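PDB 6R82: GTPase-activating protein skywalker from Drosophila melanogaster, which acts as a GTPase-activating protein for Rab35 that regulates recycling and turnover of synaptic vesicle proteins through endosomal trafficking, its TLDc domain forming the present chain. Local coordinates for residues Val51-Pro56 with Ser74-Glu79; Asn65-Gly70 with Pro167-Gly172; Ala91-Gly96 with Leu127-Asp132. One frame throughout, in Å; residues are numbered along the deposited sequence.

Contact 1 (Val51-Pro56 with Ser74-Glu79); sequences VEQHEP and SSRWFE
Arg-76, Glu-52 and Phe-78 bury the most surface where the type I turn from Val-51 to His-54, at the end of helix 44-51, lies on the loop that follows strand 68-73 in the TLDc domain. The carbonyl O of Glu-52 takes the backbone N-H of Phe-78 at 2.9 Å, fastening the turn to the 3-10 segment that begins at Trp-77. Beyond it the Glu-52 carboxylate comes to the edge of the Phe-78 ring, CD to CD1 4.0 Å, while its OE1 pairs with Arg-80.

Arg-76 runs out straight from a CG tucked between backbone N and carbonyl carbon (chi1 36°). That brings its guanidinium alongside the amide of Gln-53, the two planes only 9° apart, and NH1 meets a lone pair of Gln-53 OE1 at 3.1 Å. The bent Gln-53 chain puts the other half of the same amide over Phe-78: NE2 sits 3.6 Å above the ring plane, toward its rim. NE of Arg-76 also forms a salt bridge with Glu-79 OE2 at 3.4 Å.

Toward the buried side, where Val-51 CG2 packs on Trp-77 CD1, a water accepts the Trp-77 N-H (2.9 Å) and reaches the carbonyl oxygens of Val-51 and His-54. One direct backbone bond and a water bridge thus join helix end to loop, and the bond to OE1 and the ring under NE2 both favour this orientation of the Gln-53 amide.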
loop_
_atom_site.group_PDB
_atom_site.type_symbol
_atom_site.label_atom_id
_atom_site.label_comp_id
_atom_site.label_asym_id
_atom_site.label_seq_id
_atom_site.Cartn_x
_atom_site.Cartn_y
_atom_site.Cartn_z
ATOM N N VAL A 51 -9.324 7.680 -4.195
ATOM C CA VAL A 51 -9.186 6.260 -3.876
ATOM C C VAL A 51 -10.033 5.803 -2.698
ATOM O O VAL A 51 -10.154 4.582 -2.487
ATOM C CB VAL A 51 -7.710 5.860 -3.628
ATOM C CG1 VAL A 51 -6.787 6.454 -4.691
ATOM C CG2 VAL A 51 -7.249 6.239 -2.216
ATOM N N GLU A 52 -10.603 6.715 -1.907
ATOM C CA GLU A 52 -10.924 6.338 -0.523
ATOM C C GLU A 52 -12.124 5.405 -0.391
ATOM O O GLU A 52 -12.265 4.755 0.651
ATOM C CB GLU A 52 -11.156 7.589 0.336
ATOM C CG GLU A 52 -12.438 8.351 0.057
ATOM C CD GLU A 52 -12.543 9.595 0.951
ATOM O OE1 GLU A 52 -11.737 9.720 1.910
ATOM O OE2 GLU A 52 -13.422 10.439 0.698
ATOM N N GLN A 53 -12.982 5.292 -1.409
ATOM C CA GLN A 53 -14.100 4.350 -1.334
ATOM C C GLN A 53 -13.840 3.011 -2.044
ATOM O O GLN A 53 -14.738 2.154 -2.078
ATOM C CB GLN A 53 -15.377 5.003 -1.880
ATOM C CG GLN A 53 -15.917 6.182 -1.000
ATOM C CD GLN A 53 -16.545 5.706 0.319
ATOM O OE1 GLN A 53 -16.252 4.614 0.805
ATOM N NE2 GLN A 53 -17.433 6.520 0.883
ATOM N N HIS A 54 -12.636 2.783 -2.568
ATOM C CA HIS A 54 -12.305 1.501 -3.205
ATOM C C HIS A 54 -11.736 0.510 -2.198
ATOM O O HIS A 54 -10.965 0.884 -1.318
ATOM C CB HIS A 54 -11.289 1.692 -4.333
ATOM C CG HIS A 54 -11.859 2.357 -5.549
ATOM N ND1 HIS A 54 -12.420 1.649 -6.591
ATOM C CD2 HIS A 54 -11.950 3.663 -5.890
ATOM C CE1 HIS A 54 -12.859 2.491 -7.513
ATOM N NE2 HIS A 54 -12.574 3.721 -7.116
ATOM N N GLU A 55 -12.101 -0.764 -2.341
ATOM C CA GLU A 55 -11.392 -1.799 -1.597
ATOM C C GLU A 55 -11.510 -3.116 -2.344
ATOM O O GLU A 55 -12.522 -3.358 -3.015
ATOM C CB GLU A 55 -11.926 -1.964 -0.168
ATOM C CG GLU A 55 -13.304 -2.571 -0.106
ATOM C CD GLU A 55 -13.696 -3.022 1.301
ATOM O OE1 GLU A 55 -13.401 -2.293 2.281
ATOM O OE2 GLU A 55 -14.298 -4.114 1.414
ATOM N N PRO A 56 -10.474 -3.956 -2.308
ATOM C CA PRO A 56 -9.129 -3.664 -1.783
ATOM C C PRO A 56 -8.362 -2.780 -2.754
ATOM O O PRO A 56 -8.915 -2.458 -3.807
ATOM C CB PRO A 56 -8.484 -5.043 -1.705
ATOM C CG PRO A 56 -9.114 -5.775 -2.911
ATOM C CD PRO A 56 -10.539 -5.267 -2.985
ATOM N N SER A 74 -6.214 -4.098 2.371
ATOM C CA SER A 74 -7.491 -4.799 2.418
ATOM C C SER A 74 -8.706 -3.866 2.474
ATOM O O SER A 74 -9.789 -4.266 2.042
ATOM C CB SER A 74 -7.515 -5.732 3.626
ATOM O OG SER A 74 -7.318 -4.972 4.810
ATOM N N SER A 75 -8.578 -2.640 2.992
ATOM C CA SER A 75 -9.756 -1.869 3.388
ATOM C C SER A 75 -9.742 -0.480 2.768
ATOM O O SER A 75 -8.690 0.040 2.382
ATOM C CB SER A 75 -9.838 -1.748 4.918
ATOM O OG SER A 75 -9.621 -3.006 5.514
ATOM N N ARG A 76 -10.925 0.136 2.689
ATOM C CA ARG A 76 -10.986 1.465 2.093
ATOM C C ARG A 76 -10.305 2.496 2.988
ATOM O O ARG A 76 -10.383 2.431 4.220
ATOM C CB ARG A 76 -12.428 1.877 1.787
ATOM C CG ARG A 76 -13.423 1.442 2.745
ATOM C CD ARG A 76 -14.843 1.611 2.232
ATOM N NE ARG A 76 -15.643 1.258 3.385
ATOM C CZ ARG A 76 -16.449 2.075 4.044
ATOM N NH1 ARG A 76 -16.638 3.326 3.624
ATOM N NH2 ARG A 76 -17.096 1.612 5.107
ATOM N N TRP A 77 -9.586 3.422 2.360
ATOM C CA TRP A 77 -8.929 4.464 3.139
ATOM C C TRP A 77 -9.950 5.367 3.815
ATOM O O TRP A 77 -9.611 6.038 4.789
ATOM C CB TRP A 77 -7.973 5.265 2.251
ATOM C CG TRP A 77 -6.716 4.491 1.875
ATOM C CD1 TRP A 77 -6.449 3.901 0.677
ATOM C CD2 TRP A 77 -5.573 4.238 2.708
ATOM N NE1 TRP A 77 -5.220 3.291 0.713
ATOM C CE2 TRP A 77 -4.661 3.479 1.947
ATOM C CE3 TRP A 77 -5.241 4.568 4.027
ATOM C CZ2 TRP A 77 -3.417 3.056 2.452
ATOM C CZ3 TRP A 77 -4.008 4.132 4.538
ATOM C CH2 TRP A 77 -3.110 3.393 3.744
ATOM N N PHE A 78 -11.198 5.375 3.329
ATOM C CA PHE A 78 -12.287 6.067 4.007
ATOM C C PHE A 78 -12.371 5.695 5.481
ATOM O O PHE A 78 -12.795 6.516 6.299
ATOM C CB PHE A 78 -13.612 5.729 3.323
ATOM C CG PHE A 78 -14.817 6.463 3.881
ATOM C CD1 PHE A 78 -15.170 7.711 3.385
ATOM C CD2 PHE A 78 -15.618 5.875 4.862
ATOM C CE1 PHE A 78 -16.293 8.387 3.869
ATOM C CE2 PHE A 78 -16.741 6.532 5.358
ATOM C CZ PHE A 78 -17.081 7.792 4.864
ATOM N N GLU A 79 -11.991 4.467 5.836
ATOM C CA GLU A 79 -12.116 4.014 7.218
ATOM C C GLU A 79 -11.057 4.603 8.152
ATOM O O GLU A 79 -11.084 4.301 9.343
ATOM C CB GLU A 79 -12.069 2.479 7.269
ATOM C CG GLU A 79 -13.356 1.846 6.677
ATOM C CD GLU A 79 -13.362 0.312 6.712
ATOM O OE1 GLU A 79 -12.449 -0.292 7.308
ATOM O OE2 GLU A 79 -14.299 -0.289 6.137
HETATM O O HOH W 1 -9.307 3.001 -0.540
HETATM O O HOH W 2 -7.923 0.283 -0.007
#

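Contact 2 (Asn65-Gly70 with Pro167-Gly172)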
loop_
_atom_site.group_PDB
_atom_site.type_symbol
_atom_site.label_atom_id
_atom_site.label_comp_id
_atom_site.label_asym_id
_atom_site.label_seq_id
_atom_site.Cartn_x
_atom_site.Cartn_y
_atom_site.Cartn_z
ATOM N N ASN A 65 15.509 6.465 -6.393
ATOM C CA ASN A 65 16.621 5.526 -6.339
ATOM C C ASN A 65 16.316 4.202 -7.049
ATOM O O ASN A 65 17.032 3.216 -6.831
ATOM C CB ASN A 65 16.996 5.264 -4.871
ATOM C CG ASN A 65 18.479 4.983 -4.678
ATOM O OD1 ASN A 65 19.318 5.425 -5.464
ATOM N ND2 ASN A 65 18.805 4.248 -3.617
ATOM N N ASN A 66 15.253 4.158 -7.861
ATOM C CA ASN A 66 14.866 3.014 -8.696
ATOM C C ASN A 66 14.474 1.774 -7.892
ATOM O O ASN A 66 14.475 0.666 -8.433
ATOM C CB ASN A 66 15.967 2.655 -9.703
ATOM C CG ASN A 66 16.479 3.862 -10.453
ATOM O OD1 ASN A 66 15.750 4.482 -11.229
ATOM N ND2 ASN A 66 17.741 4.207 -10.225
ATOM N N GLU A 67 14.132 1.928 -6.616
ATOM C CA GLU A 67 13.518 0.850 -5.851
ATOM C C GLU A 67 12.007 0.852 -6.077
ATOM O O GLU A 67 11.389 1.902 -6.281
ATOM C CB GLU A 67 13.829 0.990 -4.358
ATOM C CG GLU A 67 15.319 0.933 -4.024
ATOM C CD GLU A 67 15.857 2.243 -3.473
ATOM O OE1 GLU A 67 15.042 3.140 -3.156
ATOM O OE2 GLU A 67 17.100 2.379 -3.366
ATOM N N VAL A 68 11.416 -0.341 -6.055
ATOM C CA VAL A 68 9.996 -0.532 -6.334
ATOM C C VAL A 68 9.427 -1.433 -5.255
ATOM O O VAL A 68 9.911 -2.553 -5.060
ATOM C CB VAL A 68 9.752 -1.136 -7.727
ATOM C CG1 VAL A 68 8.319 -1.640 -7.846
ATOM C CG2 VAL A 68 10.037 -0.105 -8.798
ATOM N N PHE A 69 8.408 -0.943 -4.550
ATOM C CA PHE A 69 7.768 -1.686 -3.474
ATOM C C PHE A 69 6.379 -1.089 -3.246
ATOM O O PHE A 69 5.983 -0.121 -3.899
ATOM C CB PHE A 69 8.622 -1.668 -2.203
ATOM C CG PHE A 69 8.977 -0.286 -1.724
ATOM C CD1 PHE A 69 10.113 0.358 -2.195
ATOM C CD2 PHE A 69 8.171 0.369 -0.804
ATOM C CE1 PHE A 69 10.442 1.624 -1.751
ATOM C CE2 PHE A 69 8.491 1.637 -0.361
ATOM C CZ PHE A 69 9.629 2.266 -0.835
ATOM N N GLY A 70 5.627 -1.692 -2.330
ATOM C CA GLY A 70 4.266 -1.242 -2.112
ATOM C C GLY A 70 3.514 -2.167 -1.179
ATOM O O GLY A 70 4.114 -2.878 -0.369
ATOM N N PRO A 167 13.666 -3.002 6.081
ATOM C CA PRO A 167 13.468 -1.818 5.239
ATOM C C PRO A 167 13.412 -2.208 3.768
ATOM O O PRO A 167 14.278 -2.920 3.262
ATOM C CB PRO A 167 14.691 -0.955 5.563
ATOM C CG PRO A 167 14.974 -1.283 7.002
ATOM C CD PRO A 167 14.641 -2.757 7.160
ATOM N N LEU A 168 12.354 -1.770 3.088
ATOM C CA LEU A 168 12.099 -2.199 1.717
ATOM C C LEU A 168 12.997 -1.506 0.699
ATOM O O LEU A 168 12.933 -1.833 -0.494
ATOM C CB LEU A 168 10.620 -1.991 1.372
ATOM C CG LEU A 168 9.656 -2.404 2.491
ATOM C CD1 LEU A 168 8.272 -1.830 2.260
ATOM C CD2 LEU A 168 9.588 -3.914 2.606
ATOM N N CYS A 169 13.818 -0.562 1.133
ATOM C CA CYS A 169 14.987 -0.116 0.391
ATOM C C CYS A 169 16.133 0.005 1.389
ATOM O O CYS A 169 15.894 0.164 2.590
ATOM C CB CYS A 169 14.744 1.212 -0.341
ATOM S SG CYS A 169 14.073 2.549 0.657
ATOM N N PRO A 170 17.387 -0.103 0.920
ATOM C CA PRO A 170 18.516 -0.161 1.878
ATOM C C PRO A 170 18.599 1.045 2.806
ATOM O O PRO A 170 18.639 0.875 4.034
ATOM C CB PRO A 170 19.735 -0.277 0.950
ATOM C CG PRO A 170 19.183 -0.917 -0.307
ATOM C CD PRO A 170 17.840 -0.273 -0.473
ATOM N N SER A 171 18.637 2.259 2.254
ATOM C CA SER A 171 18.454 3.455 3.063
ATOM C C SER A 171 17.053 3.462 3.670
ATOM O O SER A 171 16.090 2.981 3.067
ATOM C CB SER A 171 18.675 4.707 2.214
ATOM O OG SER A 171 17.844 5.774 2.642
ATOM N N GLY A 172 16.939 4.007 4.881
ATOM C CA GLY A 172 15.637 4.010 5.538
ATOM C C GLY A 172 14.624 4.997 4.987
ATOM O O GLY A 172 13.467 4.971 5.418
#
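Glu-67 and Phe-69 face Cys-169 and Leu-168 across a gap too wide for backbone pairing, with CA atoms 6.5 Å apart for Glu-67 and Cys-169 and 6.8 Å apart for Phe-69 and Leu-168. The strand beginning at Val-68 belongs to the antiparallel sheet of the TLDc domain, where it runs between strands 57-63 and 99-104; residues 167-172 form a loop leading into the long strand 173-185 and lie against one face of that sheet.

Phe-69 and Leu-168 make the apolar half of the contact. Both are buried, and their side chains meet at a slant. Leu-168 lays CB over one face of the ring, a CH-pi contact 4.2 Å from the centroid and displaced toward the rim, while its CD1 touches CD2 of the same ring at 3.8 Å. With Phe-69 CG held between backbone N and carbonyl carbon, a chi1 of 55° places the ring with one face under Leu-168 CB. Phe-174 meets this ring edge-to-face, and Ile-146 of strand 146-149 touches both Phe-69 and Leu-168. The Cys-169 sulfur lies obliquely to the aromatic, SG 5.4 Å from the centroid.

The other half is built on Glu-67, a buried carboxylate whose OE1 is hydrogen-bonded to Thr-63 OG1. The glutamate chain bends at chi2 (114°), which lays the carboxylate along the cysteine methylene: OE1 comes to 3.4 Å from Cys-169 CB, and OE2 to 4.0 Å from Pro-170 CD.

Contact 3 (Ala91-Gly96 with Leu127-Asp132)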
loop_
_atom_site.group_PDB
_atom_site.type_symbol
_atom_site.label_atom_id
_atom_site.label_comp_id
_atom_site.label_asym_id
_atom_site.label_seq_id
_atom_site.Cartn_x
_atom_site.Cartn_y
_atom_site.Cartn_z
ATOM N N ALA A 91 -6.602 4.752 15.291
ATOM C CA ALA A 91 -5.422 4.987 14.464
ATOM C C ALA A 91 -5.330 3.958 13.340
ATOM O O ALA A 91 -5.430 4.301 12.154
ATOM C CB ALA A 91 -4.162 4.958 15.328
ATOM N N TYR A 92 -5.185 2.685 13.694
ATOM C CA TYR A 92 -4.912 1.628 12.729
ATOM C C TYR A 92 -6.187 0.869 12.378
ATOM O O TYR A 92 -7.029 0.611 13.243
ATOM C CB TYR A 92 -3.859 0.659 13.275
ATOM C CG TYR A 92 -2.444 1.148 13.060
ATOM C CD1 TYR A 92 -1.799 0.931 11.846
ATOM C CD2 TYR A 92 -1.752 1.842 14.062
ATOM C CE1 TYR A 92 -0.513 1.377 11.626
ATOM C CE2 TYR A 92 -0.444 2.294 13.850
ATOM C CZ TYR A 92 0.165 2.056 12.630
ATOM O OH TYR A 92 1.449 2.488 12.372
ATOM N N PHE A 93 -6.320 0.503 11.103
ATOM C CA PHE A 93 -7.473 -0.259 10.644
ATOM C C PHE A 93 -7.014 -1.253 9.578
ATOM O O PHE A 93 -5.849 -1.264 9.178
ATOM C CB PHE A 93 -8.579 0.673 10.120
ATOM C CG PHE A 93 -8.173 1.486 8.903
ATOM C CD1 PHE A 93 -7.364 2.606 9.032
ATOM C CD2 PHE A 93 -8.603 1.117 7.632
ATOM C CE1 PHE A 93 -6.994 3.361 7.925
ATOM C CE2 PHE A 93 -8.235 1.852 6.519
ATOM C CZ PHE A 93 -7.427 2.981 6.661
ATOM N N GLY A 94 -7.929 -2.111 9.137
ATOM C CA GLY A 94 -7.648 -3.089 8.093
ATOM C C GLY A 94 -7.726 -4.523 8.595
ATOM O O GLY A 94 -8.014 -4.793 9.760
ATOM N N THR A 95 -7.487 -5.458 7.672
ATOM C CA THR A 95 -7.514 -6.879 7.999
ATOM C C THR A 95 -6.184 -7.541 7.656
ATOM O O THR A 95 -5.324 -6.971 6.971
ATOM C CB THR A 95 -8.630 -7.629 7.256
ATOM O OG1 THR A 95 -8.191 -7.902 5.915
ATOM C CG2 THR A 95 -9.911 -6.833 7.229
ATOM N N GLY A 96 -6.053 -8.787 8.120
ATOM C CA GLY A 96 -4.875 -9.607 7.918
ATOM C C GLY A 96 -4.612 -10.048 6.492
ATOM O O GLY A 96 -3.604 -10.726 6.265
ATOM N N LEU A 127 -1.302 -4.263 13.134
ATOM C CA LEU A 127 -1.418 -2.841 12.808
ATOM C C LEU A 127 -1.159 -2.668 11.318
ATOM O O LEU A 127 -0.005 -2.643 10.884
ATOM C CB LEU A 127 -0.433 -2.009 13.630
ATOM C CG LEU A 127 -0.473 -2.111 15.157
ATOM C CD1 LEU A 127 0.582 -1.188 15.789
ATOM C CD2 LEU A 127 -1.865 -1.770 15.678
ATOM N N PHE A 128 -2.230 -2.509 10.537
ATOM C CA PHE A 128 -2.150 -2.631 9.083
ATOM C C PHE A 128 -2.063 -1.283 8.370
ATOM O O PHE A 128 -1.083 -1.019 7.670
ATOM C CB PHE A 128 -3.351 -3.452 8.589
ATOM C CG PHE A 128 -3.391 -4.836 9.167
ATOM C CD1 PHE A 128 -2.342 -5.719 8.950
ATOM C CD2 PHE A 128 -4.450 -5.244 9.959
ATOM C CE1 PHE A 128 -2.357 -6.995 9.515
ATOM C CE2 PHE A 128 -4.471 -6.520 10.516
ATOM C CZ PHE A 128 -3.417 -7.393 10.288
ATOM N N MET A 129 -3.075 -0.432 8.520
ATOM C CA MET A 129 -3.180 0.820 7.780
ATOM C C MET A 129 -3.525 1.950 8.744
ATOM O O MET A 129 -4.282 1.749 9.692
ATOM C CB MET A 129 -4.276 0.756 6.682
ATOM C CG MET A 129 -4.177 -0.437 5.698
ATOM S SD MET A 129 -5.729 -0.732 4.780
ATOM C CE MET A 129 -5.811 0.750 3.778
ATOM N N ALA A 130 -2.988 3.141 8.474
ATOM C CA ALA A 130 -3.351 4.353 9.207
ATOM C C ALA A 130 -3.128 5.556 8.297
ATOM O O ALA A 130 -2.231 5.537 7.455
ATOM C CB ALA A 130 -2.544 4.497 10.504
ATOM N N ALA A 131 -3.959 6.588 8.443
ATOM C CA ALA A 131 -3.860 7.736 7.544
ATOM C C ALA A 131 -4.552 8.947 8.151
ATOM O O ALA A 131 -5.594 8.821 8.796
ATOM C CB ALA A 131 -4.481 7.423 6.172
ATOM N N ASP A 132 -3.984 10.123 7.910
ATOM C CA ASP A 132 -4.632 11.367 8.323
ATOM C C ASP A 132 -4.213 12.463 7.349
ATOM O O ASP A 132 -3.793 12.177 6.224
ATOM C CB ASP A 132 -4.311 11.688 9.797
ATOM C CG ASP A 132 -2.816 11.887 10.069
ATOM O OD1 ASP A 132 -2.033 12.179 9.132
ATOM O OD2 ASP A 132 -2.429 11.769 11.257
#
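Phe-93 and Met-129 pair as a single antiparallel bridge of the hydrogen-bonded kind, in which each residue gives its N-H and takes one back. Phe-93 N donates to Met-129 O at 2.8 Å; Met-129 N returns a bond to Phe-93 O at 3.0 Å. Met-129 O is engaged a second time, by a CA-H...O contact from Tyr-92 CA at 3.1 Å.

Three rings pack around the bridge. Tyr-92 is clasped between the Leu-127 CB methylene over one face (3.8 Å from the centroid) and the Ala-130 CB methyl over the opposite one (4.0 Å). The Phe-93 ring folds back onto Met-129, whose CB lies over its face and whose bent end brings CE to 3.8 Å from CE2, with SD making an oblique Met-aromatic contact. Phe-128 carries Thr-95 O 3.4 Å above the centre of its ring; that oxygen is satisfied by Thr-98 OG1, and Thr-95 N by Ser-74 OG. Leu-127 N donates to Thr-162 OG1, and Ala-131 O accepts from Arg-89 NH2.

On its other edge the 127-132 segment is bonded through Leu-127, Phe-128 and Ala-130 to Gly-140, Gly-139 and Thr-137. Loop 91-96 thus adds a single bridge to the edge of strand 129-131 away from strand 135-138, while Asp-132 O reaches Tyr-48 OH on helix 44-51.

Overall arrangement
From the N terminus, residues 51-56 start at the end of helix 44-51; further on, segment 65-70 leads into strand 68-73. Contact 1 closes first, at 74-79, around the hairpin of strands 57-63 and 68-73. Because 65-70 lies inside that loop but waits for 167-172, contacts 1 and 2 cross; their centres sit about 24 Å apart, on opposite sides of the chain's centre. Contact 3 opens at 91-96 and closes at 127-132, after contact 1 and nested within contact 2. Contacts 1 and 3 touch, through Arg-76 O with Phe-93 CE2 and Ser-75 O with Met-129 CE, tying the loop after strand 68-73 to strand 129-131. Contacts 2 and 3 reach the same sheet without meeting.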